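Side-chain contacts in putative dihydrodipicolinate synthase family protein (Coccidioides immitis, PDB 3QFE), which is of unassigned function but belongs to the dihydrodipicolinate synthase family of TIM-barrel proteins: residues A56-F59 with E65-Q68; A268-S273 with E280-K285. All blocks are in the same frame, centred on the assembly; numbering follows the deposited sequence.

In the fold
Both contacts are short-range ones, each joining a helix to nearby chain, and they follow one another in sequence. Contact 1 (56-59 with 65-68) is the deeper, its centre about 13 Å from the centre of the chain, and belongs to the barrel, between the loop after strand 48-51 and helix 63-77. Contact 2 (268-273 with 280-285) lies about 19 Å out, is partly buried, and joins helices 262-271 and 282-285. A flat charged group against backbone and ring marks the first; small alanines in close approach mark the second. They do not touch, yet K266 of helix 262-271 forms a salt bridge with E57.

Contact 1 of 2, residues A56-F59 with E65-Q68; sequences AEAF and ERAQ
The guanidinium of R66 meets A58 through one face and F59 near its edge. Above that face sits the carbonyl oxygen of A58, with A58 O 3.4 Å from R66 NH2, and the methyl of A58 lies on the same side, its CB 3.9 Å from NH2 of R66. Since the N-H bonds of a guanidinium point outward in its plane, an oxygen over the face is poorly placed to accept one: the approach is close but the angle rules out a hydrogen bond, leaving at most an electrostatic attraction between carbonyl and cation. F59 CD2 lies close to the guanidinium plane, 4.0 Å from R66 NH2, with the phenyl ring turned 68° from it, so the two are not stacked. R66 reaches this position from its helix with CG anti to the carbonyl carbon (chi1 -80°) and a chain extended from CG to NE; a final twist about NE-CD then turns the group broadside to A58. The CA-CB bond of F59 points away from the helix, but the ring comes back toward R66. A58 and R66 are buried and both pack on L52, whereas F59 is exposed and touches L113. R289 ties the two segments together at a second point, its backbone N bonded to E57 OE2 and its NH1 salt-bridged to E65 OE1. The whole is a beta-alpha loop of a TIM barrel: the chain leaves strand 48-51, enters a 3-10 segment at A58-F59, and joins helix 63-77, from whose first turns the R66 side chain reaches back to the loop.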
loop_
_atom_site.group_PDB
_atom_site.type_symbol
_atom_site.label_atom_id
_atom_site.label_comp_id
_atom_site.label_asym_id
_atom_site.label_seq_id
_atom_site.Cartn_x
_atom_site.Cartn_y
_atom_site.Cartn_z
ATOM N N ALA A 56 5.131 4.592 -3.920
ATOM C CA ALA A 56 6.264 5.260 -3.273
ATOM C C ALA A 56 7.427 5.415 -4.237
ATOM O O ALA A 56 8.505 5.889 -3.830
ATOM C CB ALA A 56 6.718 4.471 -2.064
ATOM N N GLU A 57 7.222 5.004 -5.502
ATOM C CA GLU A 57 8.282 5.028 -6.503
ATOM C C GLU A 57 9.510 4.219 -6.012
ATOM O O GLU A 57 10.676 4.621 -6.201
ATOM C CB GLU A 57 8.684 6.482 -6.797
ATOM C CG GLU A 57 7.580 7.361 -7.398
ATOM C CD GLU A 57 7.942 8.847 -7.361
ATOM O OE1 GLU A 57 7.899 9.427 -6.255
ATOM O OE2 GLU A 57 8.261 9.447 -8.421
ATOM N N ALA A 58 9.239 3.084 -5.365
ATOM C CA ALA A 58 10.297 2.258 -4.799
ATOM C C ALA A 58 11.335 1.875 -5.852
ATOM O O ALA A 58 12.529 1.781 -5.553
ATOM C CB ALA A 58 9.726 1.011 -4.148
ATOM N N PHE A 59 10.893 1.644 -7.077
ATOM C CA PHE A 59 11.831 1.234 -8.112
ATOM C C PHE A 59 12.751 2.359 -8.604
ATOM O O PHE A 59 13.653 2.102 -9.384
ATOM C CB PHE A 59 11.102 0.573 -9.276
ATOM C CG PHE A 59 10.993 -0.929 -9.156
ATOM C CD1 PHE A 59 11.604 -1.767 -10.105
ATOM C CD2 PHE A 59 10.265 -1.517 -8.112
ATOM C CE1 PHE A 59 11.487 -3.173 -10.013
ATOM C CE2 PHE A 59 10.141 -2.908 -8.010
ATOM C CZ PHE A 59 10.755 -3.740 -8.955
ATOM N N GLU A 65 18.344 4.269 0.134
ATOM C CA GLU A 65 17.154 5.091 0.309
ATOM C C GLU A 65 15.982 4.243 0.779
ATOM O O GLU A 65 15.231 4.646 1.677
ATOM C CB GLU A 65 16.822 5.865 -0.968
ATOM C CG GLU A 65 17.829 7.005 -1.210
ATOM C CD GLU A 65 17.717 7.644 -2.596
ATOM O OE1 GLU A 65 17.124 7.035 -3.500
ATOM O OE2 GLU A 65 18.235 8.764 -2.779
ATOM N N ARG A 66 15.849 3.053 0.193
ATOM C CA ARG A 66 14.832 2.109 0.614
ATOM C C ARG A 66 14.864 1.869 2.107
ATOM O O ARG A 66 13.826 1.910 2.755
ATOM C CB ARG A 66 14.989 0.767 -0.102
ATOM C CG ARG A 66 14.427 0.747 -1.511
ATOM C CD ARG A 66 14.893 -0.536 -2.188
ATOM N NE ARG A 66 14.252 -0.759 -3.468
ATOM C CZ ARG A 66 13.065 -1.343 -3.622
ATOM N NH1 ARG A 66 12.383 -1.756 -2.555
ATOM N NH2 ARG A 66 12.572 -1.515 -4.854
ATOM N N ALA A 67 16.051 1.590 2.636
ATOM C CA ALA A 67 16.247 1.301 4.072
ATOM C C ALA A 67 15.955 2.513 4.954
ATOM O O ALA A 67 15.451 2.368 6.061
ATOM C CB ALA A 67 17.707 0.780 4.341
ATOM N N GLN A 68 16.330 3.701 4.486
ATOM C CA GLN A 68 16.087 4.926 5.251
ATOM C C GLN A 68 14.590 5.175 5.363
ATOM O O GLN A 68 14.110 5.621 6.399
ATOM C CB GLN A 68 16.787 6.144 4.626
ATOM C CG GLN A 68 18.261 6.082 4.855
ATOM C CD GLN A 68 19.071 7.032 3.977
ATOM O OE1 GLN A 68 18.579 7.575 2.973
ATOM N NE2 GLN A 68 20.331 7.235 4.361
#

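Contact 2 of 2, residues A268-S273 with E280-K285; sequences AAAIFS and EDAEEK
E283 extends its chain beside I271: its CG is anti to the backbone N (chi1 -179°), while the CG2 branch of I271 stands anti to its own carbonyl carbon. The carboxylate oxygen E283 OE1 thus comes alongside that methyl, 4.3 Å from I271 CG2, a loose contact at the border of the interface. The other branch, I271 CG1, lies over one face of the F272 ring, toward its rim. Nearer the middle, the alanines let the backbones draw close, with A270 CA 5.0 Å from A282 CA. The methyls point at the opposing segment and meet at 4.2 Å between A270 CB and A282 CB. Each also rests on backbone: A282 CB is 3.5 Å from A270 O, and A270 CB is 3.8 Å from E283 CA. D281 takes the N-cap position of the second helix without a capping bond from its side chain. K285, one turn on, runs its extended chain back along the helix start, and its NZ donates a hydrogen bond of 2.8 Å to E280 O, tilted 26° from the carbonyl plane. E283 OE2 has a long, weak ion pair with K300. Helix 262-271 thus packs against the start of helix 282-285 through A270, which also touches L286; helix 297-317 covers I271 and F272 through R304, M307 and A311, and Y37 of helix 31-42 packs on A269 and S273.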
loop_
_atom_site.group_PDB
_atom_site.type_symbol
_atom_site.label_atom_id
_atom_site.label_comp_id
_atom_site.label_asym_id
_atom_site.label_seq_id
_atom_site.Cartn_x
_atom_site.Cartn_y
_atom_site.Cartn_z
ATOM N N ALA A 268 -2.319 15.036 -5.348
ATOM C CA ALA A 268 -3.512 15.080 -4.497
ATOM C C ALA A 268 -3.085 15.047 -3.027
ATOM O O ALA A 268 -3.569 15.817 -2.219
ATOM C CB ALA A 268 -4.461 13.937 -4.832
ATOM N N ALA A 269 -2.149 14.167 -2.699
ATOM C CA ALA A 269 -1.604 14.110 -1.345
ATOM C C ALA A 269 -0.970 15.448 -0.985
ATOM O O ALA A 269 -1.135 15.927 0.137
ATOM C CB ALA A 269 -0.594 12.997 -1.234
ATOM N N ALA A 270 -0.283 16.074 -1.946
ATOM C CA ALA A 270 0.369 17.350 -1.689
ATOM C C ALA A 270 -0.641 18.391 -1.225
ATOM O O ALA A 270 -0.346 19.195 -0.330
ATOM C CB ALA A 270 1.114 17.845 -2.904
ATOM N N ILE A 271 -1.830 18.412 -1.821
ATOM C CA ILE A 271 -2.705 19.532 -1.523
ATOM C C ILE A 271 -3.762 19.216 -0.494
ATOM O O ILE A 271 -4.461 20.108 -0.020
ATOM C CB ILE A 271 -3.306 20.181 -2.793
ATOM C CG1 ILE A 271 -4.111 19.161 -3.608
ATOM C CG2 ILE A 271 -2.202 20.879 -3.615
ATOM C CD1 ILE A 271 -5.220 19.815 -4.395
ATOM N N PHE A 272 -3.881 17.942 -0.141
ATOM C CA PHE A 272 -4.837 17.564 0.875
ATOM C C PHE A 272 -4.133 17.090 2.132
ATOM O O PHE A 272 -3.909 17.890 3.043
ATOM C CB PHE A 272 -5.864 16.575 0.325
ATOM C CG PHE A 272 -6.707 17.158 -0.774
ATOM C CD1 PHE A 272 -7.547 18.260 -0.521
ATOM C CD2 PHE A 272 -6.651 16.638 -2.074
ATOM C CE1 PHE A 272 -8.335 18.833 -1.552
ATOM C CE2 PHE A 272 -7.437 17.189 -3.115
ATOM C CZ PHE A 272 -8.279 18.294 -2.855
ATOM N N SER A 273 -3.732 15.823 2.163
ATOM C CA SER A 273 -3.137 15.235 3.367
ATOM C C SER A 273 -1.803 15.854 3.820
ATOM O O SER A 273 -1.598 16.056 5.017
ATOM C CB SER A 273 -2.953 13.731 3.176
ATOM O OG SER A 273 -2.047 13.533 2.118
ATOM N N GLU A 280 5.278 22.165 4.567
ATOM C CA GLU A 280 5.396 23.343 3.694
ATOM C C GLU A 280 5.887 22.949 2.285
ATOM O O GLU A 280 6.673 21.987 2.146
ATOM C CB GLU A 280 6.381 24.345 4.307
ATOM C CG GLU A 280 5.845 25.104 5.545
ATOM C CD GLU A 280 6.635 26.382 5.836
ATOM O OE1 GLU A 280 5.995 27.454 6.032
ATOM O OE2 GLU A 280 7.895 26.321 5.850
ATOM N N ASP A 281 5.431 23.682 1.258
ATOM C CA ASP A 281 5.872 23.472 -0.136
ATOM C C ASP A 281 5.660 22.014 -0.562
ATOM O O ASP A 281 6.507 21.438 -1.248
ATOM C CB ASP A 281 7.371 23.800 -0.343
ATOM C CG ASP A 281 7.825 25.106 0.339
ATOM O OD1 ASP A 281 7.202 26.192 0.144
ATOM O OD2 ASP A 281 8.858 25.033 1.047
ATOM N N ALA A 282 4.554 21.413 -0.130
ATOM C CA ALA A 282 4.342 19.976 -0.320
ATOM C C ALA A 282 4.318 19.638 -1.801
ATOM O O ALA A 282 4.779 18.572 -2.217
ATOM C CB ALA A 282 3.061 19.513 0.376
ATOM N N GLU A 283 3.809 20.565 -2.601
ATOM C CA GLU A 283 3.693 20.341 -4.029
ATOM C C GLU A 283 5.041 20.167 -4.741
ATOM O O GLU A 283 5.135 19.390 -5.675
ATOM C CB GLU A 283 2.861 21.437 -4.693
ATOM C CG GLU A 283 2.694 21.207 -6.187
ATOM C CD GLU A 283 1.690 22.152 -6.830
ATOM O OE1 GLU A 283 0.776 22.621 -6.106
ATOM O OE2 GLU A 283 1.819 22.411 -8.052
ATOM N N GLU A 284 6.066 20.903 -4.321
ATOM C CA GLU A 284 7.376 20.759 -4.944
ATOM C C GLU A 284 8.003 19.427 -4.530
ATOM O O GLU A 284 8.605 18.753 -5.352
ATOM C CB GLU A 284 8.292 21.937 -4.598
ATOM N N LYS A 285 7.781 19.028 -3.275
ATOM C CA LYS A 285 8.399 17.860 -2.669
ATOM C C LYS A 285 7.769 16.566 -3.143
ATOM O O LYS A 285 8.358 15.486 -3.001
ATOM C CB LYS A 285 8.277 17.941 -1.144
ATOM C CG LYS A 285 9.083 19.047 -0.510
ATOM C CD LYS A 285 8.636 19.353 0.905
ATOM C CE LYS A 285 9.634 20.292 1.570
ATOM N NZ LYS A 285 9.087 20.802 2.863
#